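Local coordinates for 4-alpha-glucanotransferase (Streptococcus agalactiae, PDB 6M6T), which is an amylomaltase-type enzyme of the TIM-barrel clan that holds glycan ligands in pockets of its fold, at residues 82-85 against 86-89; 268-271 against 272-276; 297-300 against 301-304. One frame throughout, in Å; residues are numbered along the deposited sequence.

Interaction 1: 82-85 against 86-89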
loop_
_atom_site.group_PDB
_atom_site.type_symbol
_atom_site.label_atom_id
_atom_site.label_comp_id
_atom_site.label_asym_id
_atom_site.label_seq_id
_atom_site.Cartn_x
_atom_site.Cartn_y
_atom_site.Cartn_z
ATOM N N PHE A 82 -16.232 -8.888 -23.083
ATOM C CA PHE A 82 -16.455 -7.465 -22.842
ATOM C C PHE A 82 -15.648 -6.585 -23.782
ATOM O O PHE A 82 -16.193 -5.670 -24.397
ATOM C CB PHE A 82 -16.099 -7.130 -21.393
ATOM C CG PHE A 82 -17.049 -7.712 -20.389
ATOM C CD1 PHE A 82 -18.316 -8.132 -20.779
ATOM C CD2 PHE A 82 -16.678 -7.828 -19.049
ATOM C CE1 PHE A 82 -19.198 -8.657 -19.858
ATOM C CE2 PHE A 82 -17.555 -8.352 -18.113
ATOM C CZ PHE A 82 -18.818 -8.770 -18.518
ATOM N N ILE A 83 -14.348 -6.838 -23.891
ATOM C CA ILE A 83 -13.547 -6.281 -24.973
ATOM C C ILE A 83 -13.021 -7.433 -25.824
ATOM O O ILE A 83 -13.242 -8.609 -25.508
ATOM C CB ILE A 83 -12.390 -5.408 -24.439
ATOM C CG1 ILE A 83 -11.804 -5.980 -23.144
ATOM C CG2 ILE A 83 -12.853 -3.990 -24.206
ATOM C CD1 ILE A 83 -10.471 -5.362 -22.749
ATOM N N SER A 84 -12.349 -7.092 -26.917
ATOM C CA SER A 84 -11.465 -7.970 -27.669
ATOM C C SER A 84 -10.045 -7.421 -27.538
ATOM O O SER A 84 -9.818 -6.391 -26.900
ATOM C CB SER A 84 -11.899 -8.069 -29.136
ATOM O OG SER A 84 -11.122 -7.220 -29.964
ATOM N N LYS A 85 -9.069 -8.115 -28.135
ATOM C CA LYS A 85 -7.678 -7.687 -28.003
ATOM C C LYS A 85 -7.167 -6.870 -29.183
ATOM O O LYS A 85 -6.045 -6.357 -29.107
ATOM C CB LYS A 85 -6.743 -8.899 -27.706
ATOM C CG LYS A 85 -6.553 -9.978 -28.730
ATOM C CD LYS A 85 -5.643 -11.070 -28.121
ATOM C CE LYS A 85 -6.105 -11.446 -26.724
ATOM N NZ LYS A 85 -5.359 -12.618 -26.206
ATOM N N ASP A 86 -7.949 -6.746 -30.265
ATOM C CA ASP A 86 -7.610 -5.683 -31.227
ATOM C C ASP A 86 -7.944 -4.256 -30.667
ATOM O O ASP A 86 -7.894 -3.224 -31.366
ATOM C CB ASP A 86 -8.317 -5.935 -32.567
ATOM C CG ASP A 86 -7.387 -6.573 -33.628
ATOM O OD1 ASP A 86 -6.148 -6.414 -33.536
ATOM O OD2 ASP A 86 -7.891 -7.222 -34.576
ATOM N N ASP A 87 -8.278 -4.244 -29.372
ATOM C CA ASP A 87 -8.521 -3.037 -28.598
ATOM C C ASP A 87 -7.315 -2.605 -27.772
ATOM O O ASP A 87 -7.197 -1.418 -27.444
ATOM C CB ASP A 87 -9.719 -3.257 -27.667
ATOM C CG ASP A 87 -11.024 -3.485 -28.430
ATOM O OD1 ASP A 87 -11.059 -3.219 -29.657
ATOM O OD2 ASP A 87 -12.012 -3.937 -27.808
ATOM N N TYR A 88 -6.423 -3.528 -27.418
ATOM C CA TYR A 88 -5.222 -3.143 -26.687
ATOM C C TYR A 88 -3.950 -3.818 -27.172
ATOM O O TYR A 88 -2.882 -3.504 -26.637
ATOM C CB TYR A 88 -5.383 -3.416 -25.188
ATOM C CG TYR A 88 -5.764 -4.837 -24.844
ATOM C CD1 TYR A 88 -7.044 -5.316 -25.105
ATOM C CD2 TYR A 88 -4.851 -5.695 -24.241
ATOM C CE1 TYR A 88 -7.394 -6.601 -24.785
ATOM C CE2 TYR A 88 -5.194 -6.978 -23.916
ATOM C CZ TYR A 88 -6.464 -7.427 -24.193
ATOM O OH TYR A 88 -6.800 -8.717 -23.866
ATOM N N GLN A 89 -4.014 -4.716 -28.157
ATOM C CA GLN A 89 -2.801 -5.205 -28.794
ATOM C C GLN A 89 -2.056 -4.039 -29.416
ATOM O O GLN A 89 -2.618 -3.300 -30.230
ATOM C CB GLN A 89 -3.117 -6.227 -29.878
ATOM C CG GLN A 89 -2.035 -7.265 -30.104
ATOM C CD GLN A 89 -2.252 -8.495 -29.255
ATOM O OE1 GLN A 89 -3.346 -9.069 -29.270
ATOM N NE2 GLN A 89 -1.209 -8.934 -28.538
#
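Ser84 and Asp87 face each other in a tight turn within the loop that links helix 74-78 to helix 105-122, a turn in which the Asp87 carboxylate takes the backbone N-H of Ser84 and a weak ST turn forms at Ser84. Ser84 N donates to Asp87 OD2 at 3.3 Å with a nearly straight N-H (162°), but it meets the carboxylate from above its plane, 54° out of it. Asp87 CG lies anti to its own carbonyl carbon (chi1 -64°), which swings the carboxylate back over Ser84. Asp86 N in turn makes a weak bond to Ser84 OG (3.2 Å), the bond of the ST turn. OD1, the second oxygen of Asp87, has a long, weak ion pair with Lys115.

The backbone bonds gather on Lys85 O, which accepts Gln89 N at 2.8 Å and, weakly, Tyr88 N at 3.3 Å, and so closes the turn.

Apolar contacts line one flank. Ile83 CD1 touches Tyr88 CE1 at 3.9 Å, the two side chains crossing at about a right angle, while Ile83 also packs on Leu77 and Val112 of the two flanking helices. The Tyr88 ring turns its edge to Ser84 O, and Lys85 CA meets it obliquely. Its hydroxyl is tied to Asp75 and Thr78, which anchors the turn to helix 74-78.

At the exposed tip, Lys85 and Gln89 run side by side in the same direction. There the aliphatic part of the lysine, rather than its amine, meets the amide: Gln89 OE1 lies 3.3 Å from Lys85 CD.

Interaction 2: 268-271 against 272-276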
loop_
_atom_site.group_PDB
_atom_site.type_symbol
_atom_site.label_atom_id
_atom_site.label_comp_id
_atom_site.label_asym_id
_atom_site.label_seq_id
_atom_site.Cartn_x
_atom_site.Cartn_y
_atom_site.Cartn_z
ATOM N N TRP A 268 -9.502 13.738 16.204
ATOM C CA TRP A 268 -9.645 12.484 16.927
ATOM C C TRP A 268 -10.719 12.564 18.008
ATOM O O TRP A 268 -11.229 11.520 18.444
ATOM C CB TRP A 268 -8.296 12.077 17.527
ATOM C CG TRP A 268 -7.324 11.444 16.540
ATOM C CD1 TRP A 268 -6.228 12.033 15.979
ATOM C CD2 TRP A 268 -7.363 10.107 16.027
ATOM N NE1 TRP A 268 -5.582 11.152 15.147
ATOM C CE2 TRP A 268 -6.259 9.963 15.153
ATOM C CE3 TRP A 268 -8.221 9.017 16.219
ATOM C CZ2 TRP A 268 -5.993 8.777 14.472
ATOM C CZ3 TRP A 268 -7.954 7.832 15.541
ATOM C CH2 TRP A 268 -6.853 7.725 14.674
ATOM N N ASP A 269 -11.100 13.778 18.429
ATOM C CA ASP A 269 -12.194 13.913 19.387
ATOM C C ASP A 269 -13.516 13.458 18.783
ATOM O O ASP A 269 -14.258 12.696 19.424
ATOM C CB ASP A 269 -12.285 15.352 19.893
ATOM C CG ASP A 269 -11.072 15.755 20.732
ATOM O OD1 ASP A 269 -10.818 15.096 21.767
ATOM O OD2 ASP A 269 -10.369 16.723 20.346
ATOM N N TYR A 270 -13.821 13.889 17.543
ATOM C CA TYR A 270 -15.040 13.410 16.892
ATOM C C TYR A 270 -15.030 11.898 16.770
ATOM O O TYR A 270 -16.086 11.262 16.871
ATOM C CB TYR A 270 -15.236 14.024 15.504
ATOM C CG TYR A 270 -16.485 13.481 14.798
ATOM C CD1 TYR A 270 -17.745 14.019 15.055
ATOM C CD2 TYR A 270 -16.405 12.428 13.891
ATOM C CE1 TYR A 270 -18.891 13.525 14.424
ATOM C CE2 TYR A 270 -17.547 11.927 13.260
ATOM C CZ TYR A 270 -18.783 12.477 13.532
ATOM O OH TYR A 270 -19.911 11.990 12.906
ATOM N N HIS A 271 -13.853 11.305 16.560
ATOM C CA HIS A 271 -13.770 9.849 16.496
ATOM C C HIS A 271 -14.117 9.221 17.841
ATOM O O HIS A 271 -14.976 8.332 17.913
ATOM C CB HIS A 271 -12.377 9.418 16.047
ATOM C CG HIS A 271 -12.016 9.880 14.672
ATOM N ND1 HIS A 271 -11.581 9.017 13.690
ATOM C CD2 HIS A 271 -12.018 11.116 14.117
ATOM C CE1 HIS A 271 -11.331 9.702 12.588
ATOM N NE2 HIS A 271 -11.584 10.979 12.821
ATOM N N LYS A 272 -13.456 9.670 18.923
ATOM C CA LYS A 272 -13.741 9.101 20.237
ATOM C C LYS A 272 -15.223 9.214 20.561
ATOM O O LYS A 272 -15.847 8.241 21.003
ATOM C CB LYS A 272 -12.895 9.774 21.327
ATOM C CG LYS A 272 -12.679 8.878 22.553
ATOM C CD LYS A 272 -12.466 9.663 23.835
ATOM C CE LYS A 272 -12.181 8.730 25.011
ATOM N NZ LYS A 272 -13.277 7.733 25.197
ATOM N N GLU A 273 -15.818 10.377 20.299
ATOM C CA GLU A 273 -17.243 10.517 20.574
ATOM C C GLU A 273 -18.064 9.576 19.698
ATOM O O GLU A 273 -19.014 8.943 20.174
ATOM C CB GLU A 273 -17.681 11.974 20.391
ATOM C CG GLU A 273 -17.742 12.783 21.710
ATOM C CD GLU A 273 -19.010 12.524 22.549
ATOM O OE1 GLU A 273 -20.122 12.515 21.966
ATOM O OE2 GLU A 273 -18.898 12.341 23.790
ATOM N N SER A 274 -17.706 9.451 18.414
ATOM C CA SER A 274 -18.511 8.651 17.497
ATOM C C SER A 274 -18.239 7.159 17.633
ATOM O O SER A 274 -18.708 6.376 16.793
ATOM C CB SER A 274 -18.305 9.088 16.043
ATOM O OG SER A 274 -16.946 9.117 15.654
ATOM N N ASP A 275 -17.524 6.759 18.692
ATOM C CA ASP A 275 -17.208 5.364 18.971
ATOM C C ASP A 275 -16.308 4.756 17.897
ATOM O O ASP A 275 -16.325 3.548 17.682
ATOM C CB ASP A 275 -18.489 4.547 19.144
ATOM C CG ASP A 275 -18.269 3.307 19.959
ATOM O OD1 ASP A 275 -17.113 3.103 20.392
ATOM O OD2 ASP A 275 -19.237 2.538 20.166
ATOM N N PHE A 276 -15.533 5.594 17.207
ATOM C CA PHE A 276 -14.614 5.166 16.150
ATOM C C PHE A 276 -15.315 4.404 15.010
ATOM O O PHE A 276 -14.687 3.616 14.301
ATOM C CB PHE A 276 -13.476 4.343 16.745
ATOM C CG PHE A 276 -12.708 5.057 17.810
ATOM C CD1 PHE A 276 -11.660 5.896 17.476
ATOM C CD2 PHE A 276 -13.010 4.868 19.144
ATOM C CE1 PHE A 276 -10.933 6.541 18.445
ATOM C CE2 PHE A 276 -12.284 5.513 20.118
ATOM C CZ PHE A 276 -11.247 6.356 19.765
#
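A Schellman motif ends helix 268-273, and His271 and Phe276 define it: Phe276 N reaches back to His271 O at 2.9 Å, while Asp275 N bonds to Lys272 O at 3.2 Å. Asp275 is the C-prime residue, and its positive phi of 65° turns the chain away from the helix axis. Two regular helical bonds precede it, from Lys272 N to Trp268 O and from Glu273 N to Asp269 O, both 2.9 Å long and close to straight.

Ser274, the first residue to leave helical geometry, adds a side-chain bond to the backbone one. Its OG donates to Tyr270 O at 2.6 Å and its N, next in the same i+4 to i series, donates to that oxygen at 2.9 Å, the two donors approaching from opposite faces of the carbonyl plane. OG sits between the backbone N and the carbonyl carbon (chi1 53°), a rotation that brings the hydroxyl back to the preceding turn. Two donors thus hold one carbonyl in the last turn of the helix. Ser274 CB also rests over one face of the Tyr270 ring, toward its rim.

The Phe276 ring lies against the helix end, with His271 O and Lys272 CA over one of its faces. His271 CB lies 3.9 Å from Phe276 CD1, and the Trp268 and Phe276 rings meet edge to edge, CE3 of Trp268 4.3 Å from Phe276 CE1. His271 NE2 is held by Leu234 O.

Phe276 occupies the N-cap position of helix 277-289, whose Trp279 ring meets that of Trp268 with nearly parallel planes, and its own ring packs on Leu327 and Thr330 of helix 324-335. Asp275 forms a salt bridge to Lys334 of that same helix.

Interaction 3: 297-300 against 301-304. With AC1 (4,6-dideoxy-4-{[(1S,4R,5S,6S)-4,5,6-trihydroxy-3-(hydroxymethyl)cyclohex-2-en-1-yl]amino}-alpha-D-glucopyranose), chain J.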
loop_
_atom_site.group_PDB
_atom_site.type_symbol
_atom_site.label_atom_id
_atom_site.label_comp_id
_atom_site.label_asym_id
_atom_site.label_seq_id
_atom_site.Cartn_x
_atom_site.Cartn_y
_atom_site.Cartn_z
ATOM N N HIS A 297 2.281 3.316 9.773
ATOM C CA HIS A 297 2.546 4.450 10.668
ATOM C C HIS A 297 1.777 4.334 11.984
ATOM O O HIS A 297 0.958 5.182 12.345
ATOM C CB HIS A 297 2.220 5.769 9.979
ATOM C CG HIS A 297 2.731 6.965 10.708
ATOM N ND1 HIS A 297 4.075 7.194 10.903
ATOM C CD2 HIS A 297 2.082 8.012 11.274
ATOM C CE1 HIS A 297 4.232 8.331 11.560
ATOM N NE2 HIS A 297 3.039 8.849 11.792
ATOM N N PHE A 298 2.068 3.245 12.694
ATOM C CA PHE A 298 1.424 2.954 13.967
ATOM C C PHE A 298 1.678 4.061 14.985
ATOM O O PHE A 298 0.846 4.299 15.878
ATOM C CB PHE A 298 1.944 1.596 14.468
ATOM C CG PHE A 298 1.001 0.876 15.378
ATOM C CD1 PHE A 298 -0.208 0.390 14.898
ATOM C CD2 PHE A 298 1.325 0.689 16.715
ATOM C CE1 PHE A 298 -1.077 -0.271 15.735
ATOM C CE2 PHE A 298 0.469 0.037 17.564
ATOM C CZ PHE A 298 -0.736 -0.451 17.081
ATOM N N LYS A 299 2.818 4.746 14.861
ATOM C CA LYS A 299 3.114 5.882 15.724
ATOM C C LYS A 299 1.953 6.870 15.749
ATOM O O LYS A 299 1.604 7.417 16.804
ATOM C CB LYS A 299 4.398 6.571 15.250
ATOM C CG LYS A 299 4.881 7.719 16.154
ATOM C CD LYS A 299 4.763 7.360 17.641
ATOM C CE LYS A 299 4.922 8.566 18.498
ATOM N NZ LYS A 299 6.036 9.331 17.926
ATOM N N GLY A 300 1.319 7.077 14.596
ATOM C CA GLY A 300 0.226 8.021 14.465
ATOM C C GLY A 300 -0.979 7.722 15.328
ATOM O O GLY A 300 -1.845 8.598 15.462
ATOM N N PHE A 301 -1.067 6.519 15.907
ATOM C CA PHE A 301 -2.165 6.210 16.816
ATOM C C PHE A 301 -1.830 6.511 18.270
ATOM O O PHE A 301 -2.733 6.511 19.109
ATOM C CB PHE A 301 -2.598 4.749 16.635
ATOM C CG PHE A 301 -3.228 4.502 15.307
ATOM C CD1 PHE A 301 -4.581 4.738 15.116
ATOM C CD2 PHE A 301 -2.458 4.107 14.220
ATOM C CE1 PHE A 301 -5.172 4.554 13.872
ATOM C CE2 PHE A 301 -3.039 3.911 12.969
ATOM C CZ PHE A 301 -4.396 4.132 12.797
ATOM N N SER A 302 -0.568 6.794 18.586
ATOM C CA SER A 302 -0.191 7.272 19.909
ATOM C C SER A 302 0.033 8.781 19.931
ATOM O O SER A 302 -0.510 9.481 20.789
ATOM C CB SER A 302 1.066 6.535 20.396
ATOM O OG SER A 302 2.250 7.076 19.820
ATOM N N ASP A 303 0.824 9.289 18.988
ATOM C CA ASP A 303 1.195 10.700 18.905
ATOM C C ASP A 303 1.517 10.974 17.443
ATOM O O ASP A 303 2.478 10.401 16.922
ATOM C CB ASP A 303 2.426 11.022 19.771
ATOM C CG ASP A 303 2.142 11.001 21.270
ATOM O OD1 ASP A 303 1.324 11.837 21.721
ATOM O OD2 ASP A 303 2.771 10.176 22.002
ATOM N N TYR A 304 0.746 11.837 16.780
ATOM C CA TYR A 304 1.038 12.196 15.392
ATOM C C TYR A 304 1.605 13.610 15.300
ATOM O O TYR A 304 1.332 14.477 16.139
ATOM C CB TYR A 304 -0.194 12.090 14.482
ATOM C CG TYR A 304 -1.266 13.067 14.848
ATOM C CD1 TYR A 304 -2.137 12.789 15.892
ATOM C CD2 TYR A 304 -1.396 14.282 14.185
ATOM C CE1 TYR A 304 -3.117 13.676 16.264
ATOM C CE2 TYR A 304 -2.380 15.189 14.563
ATOM C CZ TYR A 304 -3.240 14.867 15.596
ATOM O OH TYR A 304 -4.231 15.712 16.007
HETATM C C1 AC1 J . 14.157 6.849 10.593
HETATM O O2 AC1 J . 13.960 9.253 10.859
HETATM C C2 AC1 J . 13.529 8.137 10.061
HETATM C C4A AC1 J . 6.847 5.837 8.300
HETATM C C3 AC1 J . 12.038 8.040 10.197
HETATM O O3 AC1 J . 11.502 9.257 9.694
HETATM C C4 AC1 J . 11.515 6.851 9.390
HETATM N N4A AC1 J . 10.079 6.647 9.595
HETATM C C5 AC1 J . 12.193 5.568 9.821
HETATM O O5 AC1 J . 13.650 5.700 9.801
HETATM C C6 AC1 J . 11.694 4.437 8.897
HETATM C C1B AC1 J . 9.195 7.474 8.762
HETATM C C2B AC1 J . 7.917 7.603 9.529
HETATM O O2B AC1 J . 8.263 8.052 10.839
HETATM C C3B AC1 J . 7.293 6.236 9.652
HETATM O O3B AC1 J . 6.125 6.296 10.456
HETATM O O4 AC1 J . 6.330 4.491 8.363
HETATM C C5B AC1 J . 7.886 5.971 7.363
HETATM C C7B AC1 J . 8.984 6.809 7.561
HETATM C C6B AC1 J . 7.754 5.226 6.052
HETATM O O6B AC1 J . 7.001 4.043 6.331
#
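Lys299 O is gripped by three donors from the residues that follow it: Ser302 N at 2.9 Å, Asp303 N at 3.0 Å and Ser302 OG at 3.1 Å. They come from different directions. Asp303 N lies nearly straight out from the carbonyl (167°), Ser302 N stands above its plane, and the hydroxyl uses a lone pair within that plane. Ser302 places OG there with chi1 80°, between its backbone N and carbonyl carbon, and the same oxygen rests against Lys299 CE.

One residue earlier, Phe298 O takes Phe301 N at 2.9 Å and also lies at the edge of the Phe301 ring, whose CD2 meets Phe298 CD1 at 4.4 Å. The bend at chi2 (42°) helps bring Lys299 CE to 3.7 Å from Asp303 CB; the amine bonds to Tyr347 O and makes a cation-pi contact with Trp319.

His297 starts the turn and belongs to the glycan pocket. Its ring edge faces AC1, though the modelled approach to O3B is doubtfully short. His297 lies just past the C-terminal end of barrel strand 292-295, the end at which TIM-barrel enzymes carry their sites, in the loops that follow the strands.

In the fold
Interactions 2 and 3 are neighbours, with centres 16 Å apart, and the indole of Trp268 joins them directly: its CD1 lies 3.5 Å from Tyr304 CE1 and its CH2 lies 3.7 Å from Phe301 CE1. Of the three, interaction 3 reaches the glycan pocket, through His297, whose side chain is also about 5 Å from a bound ASO. Interaction 2 lies farther from the ligands, the Trp268 side chain about 12 Å from a bound ASO. Interaction 1 is remote from both, its centre 48 Å from that of interaction 2 and 46 Å from that of interaction 3, on the opposite side of the chain's centre from the latter.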